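Side-chain contacts in 14 KDA fatty acid binding protein (Schistosoma mansoni, PDB 1VYF), which binds long-chain fatty acids such as oleic and arachidonic acid inside a beta-barrel and may take part in their transport: residues W29-I34 / S57-L62; P40-T45 / M51-E56; K117-V120 / V125-I128. All coordinates share one frame; numbering follows the deposited sequence.

Overall arrangement
The three contacts are spread round one ten-stranded antiparallel barrel that encloses oleic acid. Contacts 2 and 3 are beta hairpins of its wall, on opposite sides of the chain's centre, with centres about 18 Å apart and nearest atoms about 7 Å apart. Contact 1 sits at the mouth, where helix 29-35 faces the turn that follows the hairpin of contact 2; the two contacts touch, Leu62 O lying 2.7 Å from Thr55 N in a probable hydrogen bond. All three approach the ligand: contact 1 its hydrocarbon chain, contact 2 through Pro40, and contact 3 its carboxylate end, which Arg109, Arg129 and Tyr131 bind.

Contact 1. Residues W29-I34 / S57-L62; sequences WATRQI and STFKNL. With OLA (oleic acid), chain B.
Ile34 and Phe59 meet across the portal of the fatty acid-binding protein barrel, where the second helix of the helix-turn-helix lid faces the turn between strands 50-56 and 62-66. The tight part is small and apolar. The CG2 branch of Ile34 sits at the root of the phenylalanine side chain, 3.7 Å from Phe59 CG, while Ile34 CD1 reaches farther out along the ring and comes within 3.9 Å of Phe59 CE2. One isoleucine thus spans the CD2-CE2 flank, lying across the ring's long axis. A chi1 of 176° sends the Phe59 ring away from its own backbone N and toward the helix. Oleic acid approaches from the same side of the ring plane as Ile34 but near CD1, with Phe59 CD1 3.9 Å from C13 of oleic acid.

Beyond this the packing slackens. Thr31 CG2 is 4.2 Å from Phe59 CZ. It lies closer to the ligand, with Thr31 CG2 3.8 Å from C12 of oleic acid. The two segments bury only 149 Å² between them, and none of the three touching residues is fully buried. Several polar groups are tied within their own segment: on the turn, Ser57 OG donates to Lys60 O over 3.0 Å, and Asn61 OD1 accepts from Ser57 N. On the side of the helix remote from Phe59, Gln33 NE2 lies 3.1 Å above the indole plane of Trp29, over its centre, and Gln33 NE2 and Gln33 N both donate to Trp29 O, reaching it from opposite faces of its carbonyl plane.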
loop_
_atom_site.group_PDB
_atom_site.type_symbol
_atom_site.label_atom_id
_atom_site.label_comp_id
_atom_site.label_asym_id
_atom_site.label_seq_id
_atom_site.Cartn_x
_atom_site.Cartn_y
_atom_site.Cartn_z
ATOM N N TRP A 29 8.716 -11.035 -14.210
ATOM C CA TRP A 29 9.852 -11.563 -13.481
ATOM C C TRP A 29 10.775 -10.469 -12.969
ATOM O O TRP A 29 11.128 -10.474 -11.788
ATOM C CB TRP A 29 10.665 -12.543 -14.351
ATOM C CG TRP A 29 11.863 -13.045 -13.637
ATOM C CD1 TRP A 29 13.150 -12.675 -13.834
ATOM C CD2 TRP A 29 11.875 -13.997 -12.579
ATOM N NE1 TRP A 29 13.982 -13.360 -12.976
ATOM C CE2 TRP A 29 13.221 -14.172 -12.186
ATOM C CE3 TRP A 29 10.883 -14.726 -11.917
ATOM C CZ2 TRP A 29 13.598 -15.035 -11.168
ATOM C CZ3 TRP A 29 11.258 -15.598 -10.908
ATOM C CH2 TRP A 29 12.604 -15.740 -10.541
ATOM N N ALA A 30 11.194 -9.550 -13.851
ATOM C CA ALA A 30 12.179 -8.534 -13.480
ATOM C C ALA A 30 11.635 -7.535 -12.451
ATOM O O ALA A 30 12.353 -7.128 -11.546
ATOM C CB ALA A 30 12.718 -7.788 -14.727
ATOM N N THR A 31 10.375 -7.123 -12.589
ATOM C CA THR A 31 9.767 -6.238 -11.601
ATOM C C THR A 31 9.539 -6.971 -10.265
ATOM O O THR A 31 9.621 -6.354 -9.191
ATOM C CB THR A 31 8.448 -5.639 -12.104
ATOM O OG1 THR A 31 8.708 -4.836 -13.260
ATOM C CG2 THR A 31 7.898 -4.653 -11.069
ATOM N N ARG A 32 9.235 -8.264 -10.340
ATOM C CA ARG A 32 9.078 -9.094 -9.145
ATOM C C ARG A 32 10.381 -9.104 -8.353
ATOM O O ARG A 32 10.369 -8.927 -7.117
ATOM C CB ARG A 32 8.641 -10.519 -9.506
ATOM C CG ARG A 32 7.161 -10.665 -9.601
ATOM C CD ARG A 32 6.675 -11.981 -10.197
ATOM N NE ARG A 32 7.086 -13.113 -9.369
ATOM C CZ ARG A 32 7.442 -14.295 -9.850
ATOM N NH1 ARG A 32 7.409 -14.539 -11.151
ATOM N NH2 ARG A 32 7.817 -15.260 -9.019
ATOM N N GLN A 33 11.515 -9.245 -9.044
ATOM C CA GLN A 33 12.797 -9.300 -8.339
ATOM C C GLN A 33 13.076 -7.982 -7.623
ATOM O O GLN A 33 13.558 -7.993 -6.480
ATOM C CB GLN A 33 13.981 -9.655 -9.249
ATOM C CG GLN A 33 13.930 -11.054 -9.944
ATOM C CD GLN A 33 13.275 -12.178 -9.128
ATOM O OE1 GLN A 33 13.880 -12.715 -8.201
ATOM N NE2 GLN A 33 12.051 -12.535 -9.481
ATOM N N ILE A 34 12.816 -6.859 -8.300
ATOM C CA ILE A 34 12.891 -5.529 -7.689
ATOM C C ILE A 34 11.959 -5.442 -6.483
ATOM O O ILE A 34 12.379 -4.988 -5.417
ATOM C CB ILE A 34 12.578 -4.382 -8.717
ATOM C CG1 ILE A 34 13.664 -4.312 -9.798
ATOM C CG2 ILE A 34 12.489 -2.998 -8.028
ATOM C CD1 ILE A 34 13.171 -3.661 -11.098
ATOM N N SER A 57 11.329 4.940 -3.473
ATOM C CA SER A 57 12.269 3.820 -3.559
ATOM C C SER A 57 13.238 4.082 -4.699
ATOM O O SER A 57 13.050 5.002 -5.484
ATOM C CB SER A 57 11.546 2.502 -3.785
ATOM O OG SER A 57 11.032 2.372 -5.099
ATOM N N THR A 58 14.273 3.267 -4.782
ATOM C CA THR A 58 15.210 3.318 -5.920
ATOM C C THR A 58 14.527 2.985 -7.231
ATOM O O THR A 58 15.001 3.366 -8.289
ATOM C CB THR A 58 16.375 2.337 -5.706
ATOM O OG1 THR A 58 15.869 1.014 -5.448
ATOM C CG2 THR A 58 17.165 2.697 -4.486
ATOM N N PHE A 59 13.424 2.256 -7.167
ATOM C CA PHE A 59 12.709 1.806 -8.349
ATOM C C PHE A 59 11.868 2.923 -8.928
ATOM O O PHE A 59 12.031 3.288 -10.081
ATOM C CB PHE A 59 11.810 0.620 -8.002
ATOM C CG PHE A 59 10.959 0.141 -9.148
ATOM C CD1 PHE A 59 9.594 -0.001 -8.997
ATOM C CD2 PHE A 59 11.528 -0.160 -10.379
ATOM C CE1 PHE A 59 8.794 -0.440 -10.044
ATOM C CE2 PHE A 59 10.733 -0.610 -11.430
ATOM C CZ PHE A 59 9.361 -0.744 -11.256
ATOM N N LYS A 60 10.987 3.469 -8.097
ATOM C CA LYS A 60 9.990 4.459 -8.505
ATOM C C LYS A 60 9.612 5.306 -7.290
ATOM O O LYS A 60 9.568 4.785 -6.164
ATOM C CB LYS A 60 8.758 3.714 -8.985
ATOM C CG LYS A 60 7.700 4.560 -9.658
ATOM C CD LYS A 60 6.799 3.653 -10.518
ATOM C CE LYS A 60 7.456 3.317 -11.869
ATOM N NZ LYS A 60 7.201 1.911 -12.376
ATOM N N ASN A 61 9.336 6.590 -7.518
ATOM C CA ASN A 61 8.715 7.466 -6.519
ATOM C C ASN A 61 7.323 7.805 -7.016
ATOM O O ASN A 61 7.160 8.253 -8.124
ATOM C CB ASN A 61 9.513 8.746 -6.268
ATOM C CG ASN A 61 10.924 8.475 -5.859
ATOM O OD1 ASN A 61 11.176 7.708 -4.924
ATOM N ND2 ASN A 61 11.880 9.114 -6.547
ATOM N N LEU A 62 6.332 7.589 -6.168
ATOM C CA LEU A 62 4.943 7.483 -6.548
ATOM C C LEU A 62 4.051 8.101 -5.463
ATOM O O LEU A 62 4.301 7.909 -4.300
ATOM C CB LEU A 62 4.628 5.999 -6.649
ATOM C CG LEU A 62 3.576 5.561 -7.631
ATOM C CD1 LEU A 62 4.079 5.828 -9.043
ATOM C CD2 LEU A 62 3.311 4.082 -7.435
HETATM C C1 OLA B . 2.770 -2.230 0.370
HETATM O O1 OLA B . 2.398 -1.095 0.622
HETATM O O2 OLA B . 3.830 -2.644 1.049
HETATM C C2 OLA B . 2.098 -3.218 -0.584
HETATM C C3 OLA B . 1.367 -2.685 -1.827
HETATM C C4 OLA B . 1.761 -3.432 -3.130
HETATM C C5 OLA B . 0.635 -4.148 -3.888
HETATM C C6 OLA B . 1.140 -5.263 -4.816
HETATM C C7 OLA B . 1.562 -4.812 -6.208
HETATM C C8 OLA B . 3.031 -4.406 -6.290
HETATM C C9 OLA B . 3.789 -5.196 -7.330
HETATM C C10 OLA B . 5.115 -5.090 -7.504
HETATM C C11 OLA B . 6.007 -4.186 -6.676
HETATM C C12 OLA B . 7.017 -3.427 -7.539
HETATM C C13 OLA B . 8.133 -2.762 -6.719
HETATM C C14 OLA B . 7.689 -1.544 -5.900
HETATM C C15 OLA B . 7.328 -1.887 -4.449
HETATM C C16 OLA B . 6.470 -0.791 -3.805
HETATM C C17 OLA B . 5.134 -1.316 -3.267
HETATM C C18 OLA B . 5.294 -1.748 -1.830
#

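Contact 2. Residues P40-T45 / M51-E56; sequences PTVTFT and MTMLTE
Pro40 leads into an antiparallel beta hairpin of the barrel wall, its CB packing 4.0 Å from Thr55 CG2 where the chain enters strand 41-47; its ring also comes close to the oleic acid. Thr41 pairs with Glu56 through two backbone hydrogen bonds. Val42 turns to the inner face, beside Thr55, and a chi1 of 179° swings its CG1 against Met53, with Val42 CG1 and Met53 CG in a tight 3.5 Å contact. Thr43, a hydrogen-bonded pair with Leu54, returns to the outer face; there a water lies 2.7 Å from Thr43 OG1 and 2.8 Å from Glu56 OE1, and also bonds Leu54 O. Phe44 is the hub of the inner face. Met53 runs alongside it, with Met53 CG 4.1 Å from the Phe44 ring centroid in an off-centre CH-pi contact, and the sulfurs of Met51 and Met53 both make oblique Met-aromatic contacts with the ring. Arg109, a ligand-binding residue, touches both Phe44 and Met53, and Phe6 adds an edge-to-face ring contact. Thr45 closes the pairing with Thr52 on the outer face. Thr45 OG1 is hydrogen-bonded to Asp47 and Thr52 OG1 to Thr65; across the pair Thr45 OG1 is 3.8 Å from Thr52 CB.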
loop_
_atom_site.group_PDB
_atom_site.type_symbol
_atom_site.label_atom_id
_atom_site.label_comp_id
_atom_site.label_asym_id
_atom_site.label_seq_id
_atom_site.Cartn_x
_atom_site.Cartn_y
_atom_site.Cartn_z
ATOM N N PRO A 40 10.951 0.344 0.451
ATOM C CA PRO A 40 10.445 1.693 0.287
ATOM C C PRO A 40 10.240 2.424 1.591
ATOM O O PRO A 40 10.070 1.812 2.630
ATOM C CB PRO A 40 9.091 1.463 -0.398
ATOM C CG PRO A 40 9.171 0.129 -0.896
ATOM C CD PRO A 40 9.921 -0.655 0.137
ATOM N N THR A 41 10.229 3.742 1.498
ATOM C CA THR A 41 9.737 4.631 2.526
ATOM C C THR A 41 8.390 5.237 2.118
ATOM O O THR A 41 8.211 5.668 0.999
ATOM C CB THR A 41 10.779 5.706 2.756
ATOM O OG1 THR A 41 11.896 5.113 3.417
ATOM C CG2 THR A 41 10.301 6.787 3.747
ATOM N N VAL A 42 7.431 5.230 3.037
ATOM C CA VAL A 42 6.062 5.676 2.780
ATOM C C VAL A 42 5.742 6.849 3.733
ATOM O O VAL A 42 5.989 6.796 4.918
ATOM C CB VAL A 42 5.051 4.527 2.914
ATOM C CG1 VAL A 42 3.629 4.996 2.677
ATOM C CG2 VAL A 42 5.366 3.416 1.916
ATOM N N THR A 43 5.240 7.932 3.174
ATOM C CA THR A 43 4.895 9.122 3.935
ATOM C C THR A 43 3.392 9.352 3.819
ATOM O O THR A 43 2.850 9.378 2.728
ATOM C CB THR A 43 5.666 10.343 3.390
ATOM O OG1 THR A 43 7.084 10.120 3.458
ATOM C CG2 THR A 43 5.438 11.602 4.238
ATOM N N PHE A 44 2.717 9.586 4.936
ATOM C CA PHE A 44 1.294 9.955 4.912
ATOM C C PHE A 44 1.131 11.400 5.400
ATOM O O PHE A 44 1.716 11.783 6.396
ATOM C CB PHE A 44 0.453 9.072 5.843
ATOM C CG PHE A 44 0.327 7.635 5.385
ATOM C CD1 PHE A 44 1.244 6.691 5.770
ATOM C CD2 PHE A 44 -0.728 7.241 4.576
ATOM C CE1 PHE A 44 1.129 5.350 5.326
ATOM C CE2 PHE A 44 -0.844 5.900 4.128
ATOM C CZ PHE A 44 0.079 4.969 4.520
ATOM N N THR A 45 0.325 12.175 4.695
ATOM C CA THR A 45 -0.155 13.470 5.211
ATOM C C THR A 45 -1.661 13.490 5.046
ATOM O O THR A 45 -2.216 12.778 4.213
ATOM C CB THR A 45 0.496 14.661 4.471
ATOM O OG1 THR A 45 0.055 14.698 3.111
ATOM C CG2 THR A 45 1.958 14.474 4.343
ATOM N N MET A 51 -6.391 12.326 2.076
ATOM C CA MET A 51 -5.123 11.757 2.507
ATOM C C MET A 51 -4.216 11.566 1.298
ATOM O O MET A 51 -4.691 11.210 0.220
ATOM C CB MET A 51 -5.368 10.395 3.137
ATOM C CG MET A 51 -4.116 9.699 3.612
ATOM S SD MET A 51 -4.530 8.236 4.629
ATOM C CE MET A 51 -4.022 8.756 6.162
ATOM N N THR A 52 -2.923 11.781 1.500
ATOM C CA THR A 52 -1.905 11.526 0.491
ATOM C C THR A 52 -0.845 10.555 0.999
ATOM O O THR A 52 -0.263 10.755 2.060
ATOM C CB THR A 52 -1.267 12.861 0.012
ATOM O OG1 THR A 52 -2.263 13.645 -0.662
ATOM C CG2 THR A 52 -0.225 12.605 -1.076
ATOM N N MET A 53 -0.609 9.500 0.219
ATOM C CA MET A 53 0.454 8.550 0.503
ATOM C C MET A 53 1.566 8.657 -0.544
ATOM O O MET A 53 1.330 8.467 -1.704
ATOM C CB MET A 53 -0.142 7.140 0.495
ATOM C CG MET A 53 0.849 6.058 0.893
ATOM S SD MET A 53 0.038 4.395 0.922
ATOM C CE MET A 53 0.587 3.772 -0.624
ATOM N N LEU A 54 2.781 8.978 -0.135
ATOM C CA LEU A 54 3.931 9.028 -1.032
ATOM C C LEU A 54 4.794 7.814 -0.789
ATOM O O LEU A 54 5.172 7.564 0.349
ATOM C CB LEU A 54 4.764 10.281 -0.741
ATOM C CG LEU A 54 6.155 10.456 -1.348
ATOM C CD1 LEU A 54 6.070 10.614 -2.865
ATOM C CD2 LEU A 54 6.805 11.648 -0.734
ATOM N N THR A 55 5.118 7.077 -1.846
ATOM C CA THR A 55 6.058 5.951 -1.786
ATOM C C THR A 55 7.361 6.298 -2.511
ATOM O O THR A 55 7.338 6.701 -3.663
ATOM C CB THR A 55 5.372 4.730 -2.421
ATOM O OG1 THR A 55 4.150 4.439 -1.710
ATOM C CG2 THR A 55 6.197 3.451 -2.235
ATOM N N GLU A 56 8.493 6.153 -1.840
ATOM C CA GLU A 56 9.784 6.463 -2.413
ATOM C C GLU A 56 10.669 5.224 -2.361
ATOM O O GLU A 56 10.724 4.520 -1.359
ATOM C CB GLU A 56 10.438 7.634 -1.671
ATOM C CG GLU A 56 9.636 8.924 -1.776
ATOM C CD GLU A 56 10.181 10.012 -0.887
ATOM O OE1 GLU A 56 10.290 9.823 0.354
ATOM O OE2 GLU A 56 10.534 11.061 -1.432
HETATM O O HOH W 1 8.027 8.614 1.363
#

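Contact 3. Residues K117-V120 / V125-I128; sequences KTTV and VTAI. With OLA (oleic acid), chain B.
Val120 and Ala127 form the hydrogen-bonded pair at the heart of this contact: Val120 N donates to Ala127 O over 2.8 Å, and Ala127 N donates to Val120 O over 2.9 Å, both nearly straight at the hydrogen. Their side chains share the inner face of the sheet. Next to them Thr119 and Ile128 make a non-hydrogen-bonded pair on the outer face; their side chains run in parallel from the strand pair, Thr119 OG1 4.2 Å from Ile128 CG1. A chi1 of -61° keeps the Thr119 hydroxyl beside the backbone N and directs the methyl diagonally across to Thr126, the two CG2 atoms of Thr119 and Thr126 meeting at 3.6 Å. In the same diagonal sense, one pair along, the aliphatic stem of Lys117 crosses Ile128, with Lys117 CG 3.8 Å from Ile128 CG2, before the lysine chain bends at CD and carries its amine onward.

The inner face meets the ligand. Thr118 offers a methyl rather than its hydroxyl, Thr118 CG2 standing 3.8 Å from both C1 and O1 of oleic acid, and Val120 CG2 follows at 3.9 Å from the ligand's C2. These two side chains therefore pack as an apolar patch against the head of the fatty acid.

Further out, Val21 of helix 18-24 lies against both Val120 and Ala127, so the lid joins the wall here. Thr118 is bordered by Arg109 of the adjacent strand and by Tyr131 farther along its hairpin partner, and its backbone is hydrogen-bonded to that of Arg129. The hydrogen bonds to the carboxyl group come from Arg109, Arg129 and Tyr131, forming the Arg-Arg-Tyr carboxylate site characteristic of fatty acid-binding proteins, and this hairpin supplies part of its wall.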
loop_
_atom_site.group_PDB
_atom_site.type_symbol
_atom_site.label_atom_id
_atom_site.label_comp_id
_atom_site.label_asym_id
_atom_site.label_seq_id
_atom_site.Cartn_x
_atom_site.Cartn_y
_atom_site.Cartn_z
ATOM N N LYS A 117 1.351 -2.420 9.889
ATOM C CA LYS A 117 1.262 -3.736 9.291
ATOM C C LYS A 117 0.446 -3.590 8.045
ATOM O O LYS A 117 -0.674 -3.117 8.105
ATOM C CB LYS A 117 0.595 -4.719 10.234
ATOM C CG LYS A 117 0.419 -6.106 9.587
ATOM C CD LYS A 117 -0.068 -7.183 10.527
ATOM C CE LYS A 117 -1.375 -6.860 11.181
ATOM N NZ LYS A 117 -1.733 -7.908 12.177
ATOM N N THR A 118 0.980 -4.031 6.926
ATOM C CA THR A 118 0.239 -3.953 5.641
ATOM C C THR A 118 -0.077 -5.377 5.176
ATOM O O THR A 118 0.851 -6.133 4.873
ATOM C CB THR A 118 1.112 -3.220 4.622
ATOM O OG1 THR A 118 1.319 -1.867 5.068
ATOM C CG2 THR A 118 0.445 -3.091 3.241
ATOM N N THR A 119 -1.357 -5.767 5.152
ATOM C CA THR A 119 -1.729 -7.112 4.711
ATOM C C THR A 119 -2.216 -7.008 3.284
ATOM O O THR A 119 -3.090 -6.199 3.003
ATOM C CB THR A 119 -2.774 -7.688 5.645
ATOM O OG1 THR A 119 -2.238 -7.787 6.971
ATOM C CG2 THR A 119 -3.130 -9.104 5.287
ATOM N N VAL A 120 -1.676 -7.825 2.386
ATOM C CA VAL A 120 -2.040 -7.753 0.959
ATOM C C VAL A 120 -2.647 -9.087 0.547
ATOM O O VAL A 120 -2.000 -10.122 0.646
ATOM C CB VAL A 120 -0.818 -7.461 0.105
ATOM C CG1 VAL A 120 -1.189 -7.335 -1.405
ATOM C CG2 VAL A 120 -0.108 -6.203 0.610
ATOM N N VAL A 125 -4.448 -15.939 -1.623
ATOM C CA VAL A 125 -3.028 -15.696 -1.263
ATOM C C VAL A 125 -2.890 -14.403 -0.417
ATOM O O VAL A 125 -3.515 -13.360 -0.718
ATOM C CB VAL A 125 -2.171 -15.590 -2.538
ATOM C CG1 VAL A 125 -0.728 -15.482 -2.240
ATOM C CG2 VAL A 125 -2.426 -16.801 -3.465
ATOM N N THR A 126 -2.078 -14.467 0.642
ATOM C CA THR A 126 -1.879 -13.327 1.543
ATOM C C THR A 126 -0.390 -13.081 1.828
ATOM O O THR A 126 0.361 -14.018 2.101
ATOM C CB THR A 126 -2.672 -13.502 2.878
ATOM O OG1 THR A 126 -4.098 -13.478 2.622
ATOM C CG2 THR A 126 -2.493 -12.293 3.750
ATOM N N ALA A 127 0.008 -11.820 1.752
ATOM C CA ALA A 127 1.321 -11.367 2.168
ATOM C C ALA A 127 1.197 -10.370 3.310
ATOM O O ALA A 127 0.224 -9.668 3.426
ATOM C CB ALA A 127 2.088 -10.795 1.017
ATOM N N ILE A 128 2.182 -10.349 4.209
ATOM C CA ILE A 128 2.208 -9.346 5.276
ATOM C C ILE A 128 3.536 -8.596 5.218
ATOM O O ILE A 128 4.602 -9.209 5.179
ATOM C CB ILE A 128 2.033 -10.022 6.683
ATOM C CG1 ILE A 128 0.709 -10.767 6.773
ATOM C CG2 ILE A 128 2.189 -8.996 7.845
ATOM C CD1 ILE A 128 0.534 -11.541 8.053
HETATM C C1 OLA B . 2.770 -2.230 0.370
HETATM O O1 OLA B . 2.398 -1.095 0.622
HETATM O O2 OLA B . 3.830 -2.644 1.049
HETATM C C2 OLA B . 2.098 -3.218 -0.584
HETATM C C3 OLA B . 1.367 -2.685 -1.827
HETATM C C4 OLA B . 1.761 -3.432 -3.130
HETATM C C5 OLA B . 0.635 -4.148 -3.888
HETATM C C6 OLA B . 1.140 -5.263 -4.816
HETATM C C7 OLA B . 1.562 -4.812 -6.208
HETATM C C8 OLA B . 3.031 -4.406 -6.290
HETATM C C9 OLA B . 3.789 -5.196 -7.330
HETATM C C10 OLA B . 5.115 -5.090 -7.504
HETATM C C11 OLA B . 6.007 -4.186 -6.676
HETATM C C12 OLA B . 7.017 -3.427 -7.539
HETATM C C13 OLA B . 8.133 -2.762 -6.719
HETATM C C14 OLA B . 7.689 -1.544 -5.900
HETATM C C15 OLA B . 7.328 -1.887 -4.449
HETATM C C16 OLA B . 6.470 -0.791 -3.805
HETATM C C17 OLA B . 5.134 -1.316 -3.267
HETATM C C18 OLA B . 5.294 -1.748 -1.830
#